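Local coordinates for protein D-aminopeptidase (Burkholderia sp. LK4, PDB 5TZB) that probably removes N-terminal beta-amino acid residues from peptides, as a beta-aminopeptidase of peptidase family S58, an Ntn-type hydrolase, at residues Ile111-Thr116 and Gly215-Ala220; Val224-Arg229 and Val238-Pro243; Ile264-Pro269 and Ala303-Asn308; Ala268-His273 and Lys327-Asp332. All coordinates share one frame; numbering follows the deposited sequence.

In the fold
Contact 1 is the most central of the four, its centre about 4 Å from that of the chain, and joins two different sheets through buried polar side chains. Contact 3 is buried too, but joins neighbouring strands of one sheet by backbone hydrogen bonds; it meets contact 1 where strands 213-220 and 260-266 lie side by side. Contact 4 shares Ala268 and Pro269 with contact 3, the centres being about 9 Å apart, and combines apolar packing with water bridges inside the chain, beside the interface where strand 323-329 pairs with a strand of another subunit. Contact 2 lies across the chain's centre from contact 3, in a partly buried loop region where one arginine binds backbone carbonyls.

Contact 1 (Ile111-Thr116 and Gly215-Ala220); sequences IAYTNT and GALVQA
The side chains of Tyr113 and Gln219 reach past one another from two strands of different sheets, each ending at the other strand's backbone. Two hydrogen bonds result. Tyr113 OH donates to Leu217 O at 2.7 Å, with that oxygen at the edge of the ring and near its plane; the hydroxyl approaches from above the carbonyl plane and also bonds Thr263. In return Gln219 NE2 donates to Thr114 O at 3.3 Å. This acceptor lies in the plane of the Gln219 amide, although the amide nitrogen stands well above the plane of the Thr114 carbonyl; NE2 has a further partner in Thr148. The long Gln219 side chain gets there with CG anti to the backbone N (chi1 179°) and an extended course beyond.

Van der Waals contacts fill in between. Gln219 CB lies 3.7 Å from Tyr113 CD2, and Gln219 OE1 sits 3.2 Å from Tyr113 CB, the amide turned 82° against the ring. Leu217 CD2 adds an apolar touch to Tyr113 CE2 at 4.1 Å. The strand axes run 9.0 Å apart and 14° from parallel, in two sheets packed face to face at the chain's centre, consistent with the alpha-beta-beta-alpha sandwich of Ntn-type hydrolases.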
loop_
_atom_site.group_PDB
_atom_site.type_symbol
_atom_site.label_atom_id
_atom_site.label_comp_id
_atom_site.label_asym_id
_atom_site.label_seq_id
_atom_site.Cartn_x
_atom_site.Cartn_y
_atom_site.Cartn_z
ATOM N N ILE C 111 1.446 -20.481 -11.709
ATOM C CA ILE C 111 1.022 -19.203 -12.242
ATOM C C ILE C 111 0.526 -19.400 -13.655
ATOM O O ILE C 111 1.155 -20.113 -14.430
ATOM C CB ILE C 111 2.179 -18.191 -12.277
ATOM C CG1 ILE C 111 2.722 -17.963 -10.871
ATOM C CG2 ILE C 111 1.739 -16.867 -12.912
ATOM C CD1 ILE C 111 4.110 -17.334 -10.869
ATOM N N ALA C 112 -0.581 -18.755 -14.001
ATOM C CA ALA C 112 -1.105 -18.863 -15.348
ATOM C C ALA C 112 -1.409 -17.478 -15.934
ATOM O O ALA C 112 -1.775 -16.544 -15.214
ATOM C CB ALA C 112 -2.331 -19.750 -15.373
ATOM N N TYR C 113 -1.158 -17.346 -17.235
ATOM C CA TYR C 113 -1.546 -16.185 -18.025
ATOM C C TYR C 113 -2.669 -16.567 -18.983
ATOM O O TYR C 113 -2.582 -17.613 -19.621
ATOM C CB TYR C 113 -0.381 -15.665 -18.867
ATOM C CG TYR C 113 0.843 -15.140 -18.157
ATOM C CD1 TYR C 113 0.856 -14.899 -16.793
ATOM C CD2 TYR C 113 1.998 -14.868 -18.884
ATOM C CE1 TYR C 113 2.001 -14.404 -16.169
ATOM C CE2 TYR C 113 3.132 -14.375 -18.276
ATOM C CZ TYR C 113 3.131 -14.146 -16.927
ATOM O OH TYR C 113 4.275 -13.652 -16.343
ATOM N N THR C 114 -3.686 -15.721 -19.137
ATOM C CA THR C 114 -4.687 -15.955 -20.181
ATOM C C THR C 114 -5.343 -14.622 -20.585
ATOM O O THR C 114 -4.795 -13.571 -20.308
ATOM C CB THR C 114 -5.740 -16.985 -19.720
ATOM O OG1 THR C 114 -6.582 -17.355 -20.818
ATOM C CG2 THR C 114 -6.571 -16.451 -18.573
ATOM N N ASN C 115 -6.495 -14.654 -21.256
ATOM C CA ASN C 115 -7.198 -13.416 -21.599
ATOM C C ASN C 115 -8.149 -12.981 -20.479
ATOM O O ASN C 115 -8.459 -13.779 -19.597
ATOM C CB ASN C 115 -7.975 -13.572 -22.905
ATOM C CG ASN C 115 -9.155 -14.516 -22.766
ATOM O OD1 ASN C 115 -10.202 -14.141 -22.232
ATOM N ND2 ASN C 115 -9.003 -15.737 -23.264
ATOM N N THR C 116 -8.618 -11.731 -20.538
ATOM C CA THR C 116 -9.391 -11.122 -19.450
ATOM C C THR C 116 -10.670 -11.869 -19.066
ATOM O O THR C 116 -11.044 -11.894 -17.893
ATOM C CB THR C 116 -9.781 -9.661 -19.785
ATOM O OG1 THR C 116 -8.663 -8.985 -20.392
ATOM C CG2 THR C 116 -10.207 -8.926 -18.513
ATOM N N GLY C 215 15.223 -14.457 -13.954
ATOM C CA GLY C 215 14.514 -14.656 -15.214
ATOM C C GLY C 215 13.190 -13.917 -15.241
ATOM O O GLY C 215 12.635 -13.627 -14.194
ATOM N N ALA C 216 12.692 -13.598 -16.433
ATOM C CA ALA C 216 11.390 -12.952 -16.571
ATOM C C ALA C 216 10.581 -13.588 -17.691
ATOM O O ALA C 216 11.131 -13.971 -18.734
ATOM C CB ALA C 216 11.543 -11.437 -16.835
ATOM N N LEU C 217 9.271 -13.684 -17.487
ATOM C CA LEU C 217 8.367 -14.118 -18.550
ATOM C C LEU C 217 7.240 -13.088 -18.655
ATOM O O LEU C 217 6.526 -12.831 -17.679
ATOM C CB LEU C 217 7.798 -15.515 -18.264
ATOM C CG LEU C 217 6.906 -16.140 -19.349
ATOM C CD1 LEU C 217 7.769 -16.651 -20.468
ATOM C CD2 LEU C 217 6.050 -17.262 -18.783
ATOM N N VAL C 218 7.086 -12.472 -19.819
ATOM C CA VAL C 218 6.054 -11.447 -19.943
ATOM C C VAL C 218 4.996 -11.861 -20.953
ATOM O O VAL C 218 5.242 -12.685 -21.847
ATOM C CB VAL C 218 6.638 -10.085 -20.366
ATOM C CG1 VAL C 218 7.781 -9.694 -19.437
ATOM C CG2 VAL C 218 7.098 -10.137 -21.828
ATOM N N GLN C 219 3.803 -11.306 -20.772
ATOM C CA GLN C 219 2.761 -11.344 -21.786
ATOM C C GLN C 219 2.483 -9.887 -22.139
ATOM O O GLN C 219 1.806 -9.175 -21.394
ATOM C CB GLN C 219 1.514 -12.069 -21.277
ATOM C CG GLN C 219 0.367 -12.141 -22.261
ATOM C CD GLN C 219 -0.695 -13.125 -21.814
ATOM O OE1 GLN C 219 -0.443 -14.330 -21.751
ATOM N NE2 GLN C 219 -1.887 -12.619 -21.490
ATOM N N ALA C 220 3.070 -9.444 -23.251
ATOM C CA ALA C 220 3.108 -8.033 -23.623
ATOM C C ALA C 220 1.969 -7.681 -24.573
ATOM O O ALA C 220 1.859 -8.253 -25.665
ATOM C CB ALA C 220 4.460 -7.681 -24.259
#

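Contact 2 (Val224-Arg229 and Val238-Pro243); sequences VREMLR and VLRHVP
Glu226 and Arg240 mark the nearest backbone approach, their CA atoms 6.2 Å apart, where a short run of helical conformation at 225-227 faces a type I beta turn from Leu239 to Val242. Arg225 does most of the work. Its side chain leaves the backbone with CG anti to N, then bends at both chi2 (69°) and chi3 (61°), which brings the guanidinium against the carbonyls of the turn and of Pro243 after it. Arg225 NH1 serves two of them: Val242 O at 2.7 Å, almost straight and close to the guanidinium plane, and Leu239 O at 2.9 Å, a more bent bond with the acceptor tilted from that plane. Arg225 NH2 donates to Pro243 O at 3.0 Å. Outside the two segments, NH2 and NE bond the carbonyls of Glu193 and His192, and Phe194 adds a cation-pi interaction.

Around this polar centre the contacts are looser. Leu228 CD2 meets Leu239 CD1 at 4.2 Å. Arg240 NH1 approaches Glu226 CB to 3.6 Å but stays 5.1 Å from Glu226 OE2, so the opposite charges form no salt bridge; both side chains also pack against a third subunit. With five bonds to main-chain oxygens, the Arg225 guanidinium is fixed in rotation, and its buried charge is probably stabilised by the five carbonyl dipoles and the Phe194 ring.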
loop_
_atom_site.group_PDB
_atom_site.type_symbol
_atom_site.label_atom_id
_atom_site.label_comp_id
_atom_site.label_asym_id
_atom_site.label_seq_id
_atom_site.Cartn_x
_atom_site.Cartn_y
_atom_site.Cartn_z
ATOM N N VAL C 224 1.821 2.385 -27.451
ATOM C CA VAL C 224 1.585 3.013 -28.733
ATOM C C VAL C 224 2.855 2.944 -29.575
ATOM O O VAL C 224 3.982 2.893 -29.060
ATOM C CB VAL C 224 1.121 4.474 -28.581
ATOM C CG1 VAL C 224 -0.025 4.550 -27.569
ATOM C CG2 VAL C 224 2.241 5.329 -28.098
ATOM N N ARG C 225 2.644 2.919 -30.878
ATOM C CA ARG C 225 3.713 2.758 -31.857
ATOM C C ARG C 225 4.937 3.672 -31.648
ATOM O O ARG C 225 6.062 3.180 -31.462
ATOM C CB ARG C 225 3.133 2.997 -33.254
ATOM C CG ARG C 225 4.141 2.862 -34.373
ATOM C CD ARG C 225 4.618 1.422 -34.569
ATOM N NE ARG C 225 3.548 0.491 -34.931
ATOM C CZ ARG C 225 2.955 0.457 -36.128
ATOM N NH1 ARG C 225 3.306 1.326 -37.077
ATOM N NH2 ARG C 225 2.002 -0.437 -36.383
ATOM N N GLU C 226 4.724 4.987 -31.712
ATOM C CA GLU C 226 5.838 5.947 -31.666
ATOM C C GLU C 226 6.715 5.818 -30.430
ATOM O O GLU C 226 7.856 6.255 -30.452
ATOM C CB GLU C 226 5.364 7.405 -31.794
ATOM C CG GLU C 226 4.218 7.805 -30.893
ATOM C CD GLU C 226 2.850 7.515 -31.493
ATOM O OE1 GLU C 226 2.674 6.472 -32.164
ATOM O OE2 GLU C 226 1.938 8.340 -31.266
ATOM N N MET C 227 6.168 5.279 -29.341
ATOM C CA MET C 227 6.893 5.202 -28.072
ATOM C C MET C 227 7.893 4.039 -28.012
ATOM O O MET C 227 8.653 3.935 -27.045
ATOM C CB MET C 227 5.919 5.072 -26.888
ATOM C CG MET C 227 5.105 6.323 -26.599
ATOM S SD MET C 227 6.048 7.748 -26.053
ATOM C CE MET C 227 4.722 8.947 -25.868
ATOM N N LEU C 228 7.851 3.131 -28.989
ATOM C CA LEU C 228 8.729 1.952 -28.969
ATOM C C LEU C 228 10.221 2.324 -28.914
ATOM O O LEU C 228 10.695 3.130 -29.720
ATOM C CB LEU C 228 8.475 1.074 -30.197
ATOM C CG LEU C 228 9.369 -0.165 -30.333
ATOM C CD1 LEU C 228 9.237 -1.134 -29.147
ATOM C CD2 LEU C 228 9.140 -0.872 -31.673
ATOM N N ARG C 229 10.948 1.760 -27.949
ATOM C CA ARG C 229 12.394 1.951 -27.874
ATOM C C ARG C 229 13.093 0.605 -27.668
ATOM O O ARG C 229 12.670 -0.207 -26.851
ATOM C CB ARG C 229 12.776 2.934 -26.753
ATOM C CG ARG C 229 12.041 4.279 -26.792
ATOM C CD ARG C 229 12.832 5.423 -26.130
ATOM N NE ARG C 229 13.419 5.037 -24.846
ATOM C CZ ARG C 229 13.900 5.889 -23.940
ATOM N NH1 ARG C 229 13.845 7.197 -24.145
ATOM N NH2 ARG C 229 14.427 5.426 -22.815
ATOM N N VAL C 238 10.635 6.103 -36.145
ATOM C CA VAL C 238 10.836 5.886 -37.579
ATOM C C VAL C 238 10.059 4.656 -38.071
ATOM O O VAL C 238 10.362 4.103 -39.134
ATOM C CB VAL C 238 12.340 5.717 -37.939
ATOM C CG1 VAL C 238 13.116 6.975 -37.583
ATOM C CG2 VAL C 238 12.930 4.517 -37.231
ATOM N N LEU C 239 9.057 4.236 -37.297
ATOM C CA LEU C 239 8.229 3.095 -37.682
ATOM C C LEU C 239 6.743 3.453 -37.708
ATOM O O LEU C 239 5.885 2.570 -37.728
ATOM C CB LEU C 239 8.466 1.917 -36.727
ATOM C CG LEU C 239 9.796 1.161 -36.808
ATOM C CD1 LEU C 239 9.859 0.108 -35.724
ATOM C CD2 LEU C 239 9.997 0.516 -38.181
ATOM N N ARG C 240 6.434 4.746 -37.688
ATOM C CA ARG C 240 5.040 5.170 -37.716
ATOM C C ARG C 240 4.304 4.814 -39.005
ATOM O O ARG C 240 3.085 4.675 -38.991
ATOM C CB ARG C 240 4.909 6.672 -37.451
ATOM C CG ARG C 240 5.395 7.104 -36.077
ATOM C CD ARG C 240 5.118 8.580 -35.870
ATOM N NE ARG C 240 6.342 9.368 -35.862
ATOM C CZ ARG C 240 6.700 10.175 -34.868
ATOM N NH1 ARG C 240 5.909 10.328 -33.811
ATOM N NH2 ARG C 240 7.840 10.851 -34.947
ATOM N N HIS C 241 5.031 4.658 -40.106
ATOM C CA HIS C 241 4.402 4.445 -41.415
ATOM C C HIS C 241 3.740 3.067 -41.551
ATOM O O HIS C 241 2.821 2.886 -42.350
ATOM C CB HIS C 241 5.447 4.621 -42.526
ATOM C CG HIS C 241 6.604 3.681 -42.404
ATOM N ND1 HIS C 241 7.627 3.875 -41.498
ATOM C CD2 HIS C 241 6.895 2.533 -43.061
ATOM C CE1 HIS C 241 8.497 2.884 -41.599
ATOM N NE2 HIS C 241 8.076 2.056 -42.541
ATOM N N VAL C 242 4.224 2.095 -40.791
ATOM C CA VAL C 242 3.704 0.734 -40.870
ATOM C C VAL C 242 2.243 0.700 -40.398
ATOM O O VAL C 242 1.891 1.353 -39.411
ATOM C CB VAL C 242 4.574 -0.252 -40.040
ATOM C CG1 VAL C 242 4.040 -1.664 -40.144
ATOM C CG2 VAL C 242 6.008 -0.230 -40.538
ATOM N N PRO C 243 1.374 -0.001 -41.147
ATOM C CA PRO C 243 -0.047 -0.154 -40.795
ATOM C C PRO C 243 -0.278 -0.621 -39.350
ATOM O O PRO C 243 0.511 -1.401 -38.802
ATOM C CB PRO C 243 -0.541 -1.200 -41.793
ATOM C CG PRO C 243 0.330 -0.963 -43.023
ATOM C CD PRO C 243 1.678 -0.546 -42.489
#

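Contact 3 (Ile264-Pro269 and Ala303-Asn308); sequences IATDAP and AFATGN
Ile264, Ala265 and Thr266 run beside Ala303, Phe304 and Ala305 as the parallel strand pair of a beta-alpha-beta unit whose two strands are connected through helix 272-289. The bonds alternate between the strands: Phe304 N donates to Ile264 O at 2.9 Å, Thr266 N to Phe304 O at 3.1 Å, and Thr306 N to Thr266 O at 2.8 Å. On one face, Ala265 CB rests over the ring of Phe304, a CH-pi contact 3.9 Å from the ring centroid and 27° off its normal. Phe304 takes chi1 70°, with CG between the backbone N and the carbonyl carbon, and this swings the ring under the neighbouring strand. The other face bears Ile264, Ala303 and Ala305, which pack against the connecting helix of the crossover; here Ile264 CB and Ala303 CB meet at 3.9 Å.

Past the strand ends the chains stay together. Thr266 OG1 accepts from Ala268 N in an ST turn and bonds Thr213 O as well. The turned chain then brings Ala268 O within 3.4 Å of Ala305 CB and sets Pro269 CA 3.8 Å from Gly307 CA, a close backbone approach at a residue with no side chain. Asn308 folds back alongside the proline, its ND2 lying 3.6 Å from Pro269 CB while OD1 is bonded by Lys327 N.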
loop_
_atom_site.group_PDB
_atom_site.type_symbol
_atom_site.label_atom_id
_atom_site.label_comp_id
_atom_site.label_asym_id
_atom_site.label_seq_id
_atom_site.Cartn_x
_atom_site.Cartn_y
_atom_site.Cartn_z
ATOM N N ILE C 264 8.718 -12.372 -12.607
ATOM C CA ILE C 264 10.156 -12.416 -12.386
ATOM C C ILE C 264 10.482 -13.600 -11.485
ATOM O O ILE C 264 9.848 -13.772 -10.443
ATOM C CB ILE C 264 10.652 -11.120 -11.725
ATOM C CG1 ILE C 264 10.501 -9.940 -12.698
ATOM C CG2 ILE C 264 12.112 -11.267 -11.266
ATOM C CD1 ILE C 264 10.609 -8.558 -12.003
ATOM N N ALA C 265 11.456 -14.423 -11.870
ATOM C CA ALA C 265 11.894 -15.508 -10.981
ATOM C C ALA C 265 13.383 -15.392 -10.672
ATOM O O ALA C 265 14.185 -14.932 -11.507
ATOM C CB ALA C 265 11.587 -16.872 -11.591
ATOM N N THR C 266 13.766 -15.837 -9.482
ATOM C CA THR C 266 15.183 -15.867 -9.132
ATOM C C THR C 266 15.474 -16.984 -8.162
ATOM O O THR C 266 14.617 -17.334 -7.343
ATOM C CB THR C 266 15.664 -14.540 -8.506
ATOM O OG1 THR C 266 17.073 -14.610 -8.285
ATOM C CG2 THR C 266 14.974 -14.267 -7.170
ATOM N N ASP C 267 16.690 -17.529 -8.229
ATOM C CA ASP C 267 17.091 -18.534 -7.246
ATOM C C ASP C 267 17.801 -17.896 -6.061
ATOM O O ASP C 267 18.247 -18.599 -5.157
ATOM C CB ASP C 267 17.995 -19.604 -7.867
ATOM C CG ASP C 267 19.261 -19.034 -8.472
ATOM O OD1 ASP C 267 19.377 -17.796 -8.620
ATOM O OD2 ASP C 267 20.151 -19.844 -8.822
ATOM N N ALA C 268 17.887 -16.568 -6.057
ATOM C CA ALA C 268 18.366 -15.855 -4.877
ATOM C C ALA C 268 17.414 -16.092 -3.691
ATOM O O ALA C 268 16.210 -16.215 -3.879
ATOM C CB ALA C 268 18.495 -14.363 -5.175
ATOM N N PRO C 269 17.958 -16.203 -2.470
ATOM C CA PRO C 269 17.088 -16.383 -1.295
ATOM C C PRO C 269 16.457 -15.064 -0.839
ATOM O O PRO C 269 16.975 -14.420 0.063
ATOM C CB PRO C 269 18.039 -16.933 -0.231
ATOM C CG PRO C 269 19.391 -16.366 -0.620
ATOM C CD PRO C 269 19.390 -16.331 -2.135
ATOM N N ALA C 303 6.898 -11.275 -8.608
ATOM C CA ALA C 303 8.231 -11.837 -8.461
ATOM C C ALA C 303 8.232 -12.951 -7.408
ATOM O O ALA C 303 7.657 -12.792 -6.333
ATOM C CB ALA C 303 9.217 -10.766 -8.089
ATOM N N PHE C 304 8.847 -14.082 -7.727
ATOM C CA PHE C 304 9.031 -15.135 -6.722
ATOM C C PHE C 304 10.478 -15.626 -6.686
ATOM O O PHE C 304 11.212 -15.556 -7.683
ATOM C CB PHE C 304 8.053 -16.303 -6.946
ATOM C CG PHE C 304 8.339 -17.143 -8.172
ATOM C CD1 PHE C 304 9.175 -18.257 -8.105
ATOM C CD2 PHE C 304 7.724 -16.849 -9.382
ATOM C CE1 PHE C 304 9.425 -19.029 -9.228
ATOM C CE2 PHE C 304 7.966 -17.622 -10.508
ATOM C CZ PHE C 304 8.824 -18.716 -10.429
ATOM N N ALA C 305 10.877 -16.132 -5.523
ATOM C CA ALA C 305 12.241 -16.582 -5.305
ATOM C C ALA C 305 12.256 -18.056 -4.901
ATOM O O ALA C 305 11.394 -18.501 -4.137
ATOM C CB ALA C 305 12.907 -15.721 -4.238
ATOM N N THR C 306 13.243 -18.808 -5.392
ATOM C CA THR C 306 13.321 -20.242 -5.095
ATOM C C THR C 306 14.420 -20.575 -4.090
ATOM O O THR C 306 14.528 -21.722 -3.653
ATOM C CB THR C 306 13.546 -21.071 -6.376
ATOM O OG1 THR C 306 14.792 -20.690 -6.976
ATOM C CG2 THR C 306 12.419 -20.834 -7.388
ATOM N N GLY C 307 15.204 -19.568 -3.696
ATOM C CA GLY C 307 16.366 -19.751 -2.837
ATOM C C GLY C 307 16.091 -20.374 -1.485
ATOM O O GLY C 307 16.860 -21.202 -0.995
ATOM N N ASN C 308 14.992 -19.968 -0.864
ATOM C CA ASN C 308 14.530 -20.633 0.346
ATOM C C ASN C 308 13.564 -21.761 -0.002
ATOM O O ASN C 308 12.600 -21.549 -0.730
ATOM C CB ASN C 308 13.880 -19.616 1.290
ATOM C CG ASN C 308 14.898 -18.689 1.926
ATOM O OD1 ASN C 308 15.688 -19.103 2.781
ATOM N ND2 ASN C 308 14.914 -17.444 1.487
#

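Contact 4 (Ala268-His273 and Lys327-Asp332); sequences APLLPH and KMVNND
Met328 leans across Leu271 on its way to His273. Its CB already lies 3.7 Å from Leu271 CD1; the side chain then runs extended past CG, and SD keeps to the same methyl at 4.1 Å. A bend at the last torsion (chi3 -76°) turns the terminal CE toward the imidazole, where it meets His273 CE1 at 3.7 Å, at the ring edge and in its plane, while still touching Leu271 CD1.

Beyond CE1, His273 NE2 is linked through two waters to the amide of Asn331: one water, weakly bonded to the histidine, donates to Asn331 OD1, and the other accepts from Asn331 ND2. A calcium ion is bound about 3 Å from the His273 side chain, so this polar patch adjoins a metal site.

On the other flank, Val329 CG2 fits between Pro269 CD and Leu270 CD2, 3.6 Å from each. Pro269, at the centre of an inverse gamma turn closed by a weak Leu270 N to Ala268 O bond, offers its O to Val329 N at 3.2 Å, a weak hydrogen bond that joins the two backbones.

Leu271 occupies the N-cap position of helix 272-289 and also touches Phe83 of strand 82-88, while Leu270 and Val329 pack on Leu337 of helix 331-355. Strand 323-329 thus packs beside the start of helix 272-289, and its residues Lys327, Met328 and Val329 continue into an antiparallel ladder with a strand of the fourth subunit.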
loop_
_atom_site.group_PDB
_atom_site.type_symbol
_atom_site.label_atom_id
_atom_site.label_comp_id
_atom_site.label_asym_id
_atom_site.label_seq_id
_atom_site.Cartn_x
_atom_site.Cartn_y
_atom_site.Cartn_z
ATOM N N ALA C 268 17.887 -16.568 -6.057
ATOM C CA ALA C 268 18.366 -15.855 -4.877
ATOM C C ALA C 268 17.414 -16.092 -3.691
ATOM O O ALA C 268 16.210 -16.215 -3.879
ATOM C CB ALA C 268 18.495 -14.363 -5.175
ATOM N N PRO C 269 17.958 -16.203 -2.470
ATOM C CA PRO C 269 17.088 -16.383 -1.295
ATOM C C PRO C 269 16.457 -15.064 -0.839
ATOM O O PRO C 269 16.975 -14.420 0.063
ATOM C CB PRO C 269 18.039 -16.933 -0.231
ATOM C CG PRO C 269 19.391 -16.366 -0.620
ATOM C CD PRO C 269 19.390 -16.331 -2.135
ATOM N N LEU C 270 15.422 -14.614 -1.543
ATOM C CA LEU C 270 14.741 -13.374 -1.199
ATOM C C LEU C 270 13.560 -13.615 -0.277
ATOM O O LEU C 270 12.758 -14.525 -0.523
ATOM C CB LEU C 270 14.259 -12.657 -2.463
ATOM C CG LEU C 270 15.347 -12.123 -3.404
ATOM C CD1 LEU C 270 14.704 -11.377 -4.560
ATOM C CD2 LEU C 270 16.316 -11.226 -2.661
ATOM N N LEU C 271 13.444 -12.781 0.751
ATOM C CA LEU C 271 12.279 -12.763 1.645
ATOM C C LEU C 271 11.089 -12.085 0.950
ATOM O O LEU C 271 11.294 -11.383 -0.050
ATOM C CB LEU C 271 12.619 -12.028 2.942
ATOM C CG LEU C 271 13.754 -12.628 3.770
ATOM C CD1 LEU C 271 13.976 -11.809 5.024
ATOM C CD2 LEU C 271 13.438 -14.082 4.106
ATOM N N PRO C 272 9.853 -12.276 1.482
ATOM C CA PRO C 272 8.668 -11.642 0.878
ATOM C C PRO C 272 8.851 -10.139 0.602
ATOM O O PRO C 272 8.592 -9.729 -0.524
ATOM C CB PRO C 272 7.577 -11.889 1.926
ATOM C CG PRO C 272 7.952 -13.223 2.488
ATOM C CD PRO C 272 9.471 -13.213 2.555
ATOM N N HIS C 273 9.362 -9.355 1.549
ATOM C CA HIS C 273 9.487 -7.913 1.318
ATOM C C HIS C 273 10.503 -7.606 0.215
ATOM O O HIS C 273 10.390 -6.583 -0.468
ATOM C CB HIS C 273 9.853 -7.174 2.619
ATOM C CG HIS C 273 11.319 -7.180 2.957
ATOM N ND1 HIS C 273 11.925 -8.224 3.621
ATOM C CD2 HIS C 273 12.275 -6.232 2.797
ATOM C CE1 HIS C 273 13.201 -7.934 3.832
ATOM N NE2 HIS C 273 13.441 -6.735 3.336
ATOM N N LYS C 327 17.081 -17.848 4.694
ATOM C CA LYS C 327 18.165 -16.959 4.316
ATOM C C LYS C 327 17.655 -15.696 3.650
ATOM O O LYS C 327 16.641 -15.719 2.960
ATOM C CB LYS C 327 19.132 -17.658 3.368
ATOM C CG LYS C 327 19.923 -18.762 4.010
ATOM C CD LYS C 327 20.874 -19.341 2.984
ATOM C CE LYS C 327 21.614 -20.533 3.551
ATOM N NZ LYS C 327 22.498 -21.113 2.502
ATOM N N MET C 328 18.391 -14.611 3.834
ATOM C CA MET C 328 18.049 -13.358 3.199
ATOM C C MET C 328 19.262 -12.792 2.469
ATOM O O MET C 328 20.386 -12.791 2.988
ATOM C CB MET C 328 17.504 -12.375 4.232
ATOM C CG MET C 328 18.432 -11.262 4.651
ATOM S SD MET C 328 17.613 -10.119 5.801
ATOM C CE MET C 328 16.559 -9.185 4.709
ATOM N N VAL C 329 19.033 -12.336 1.252
ATOM C CA VAL C 329 20.072 -11.653 0.501
ATOM C C VAL C 329 20.321 -10.355 1.250
ATOM O O VAL C 329 19.375 -9.664 1.616
ATOM C CB VAL C 329 19.646 -11.384 -0.982
ATOM C CG1 VAL C 329 20.639 -10.452 -1.702
ATOM C CG2 VAL C 329 19.495 -12.703 -1.757
ATOM N N ASN C 330 21.578 -10.045 1.540
ATOM C CA ASN C 330 21.903 -8.779 2.184
ATOM C C ASN C 330 21.683 -7.622 1.222
ATOM O O ASN C 330 21.897 -7.775 0.007
ATOM C CB ASN C 330 23.344 -8.805 2.719
ATOM C CG ASN C 330 23.465 -9.688 3.965
ATOM O OD1 ASN C 330 22.598 -9.645 4.834
ATOM N ND2 ASN C 330 24.481 -10.544 4.013
ATOM N N ASN C 331 21.256 -6.473 1.755
ATOM C CA ASN C 331 20.825 -5.373 0.897
ATOM C C ASN C 331 21.955 -4.812 0.049
ATOM O O ASN C 331 21.699 -4.219 -1.012
ATOM C CB ASN C 331 20.168 -4.265 1.725
ATOM C CG ASN C 331 18.762 -4.647 2.217
ATOM O OD1 ASN C 331 18.072 -5.458 1.596
ATOM N ND2 ASN C 331 18.349 -4.076 3.337
ATOM N N ASP C 332 23.203 -5.029 0.467
ATOM C CA ASP C 332 24.313 -4.592 -0.367
ATOM C C ASP C 332 24.581 -5.572 -1.507
ATOM O O ASP C 332 25.514 -5.371 -2.289
ATOM C CB ASP C 332 25.595 -4.364 0.448
ATOM C CG ASP C 332 26.060 -5.604 1.221
ATOM O OD1 ASP C 332 25.530 -6.724 1.032
ATOM O OD2 ASP C 332 26.999 -5.434 2.023
HETATM O O HOH W 1 15.594 -5.856 1.273
HETATM O O HOH W 2 15.707 -5.329 4.563
#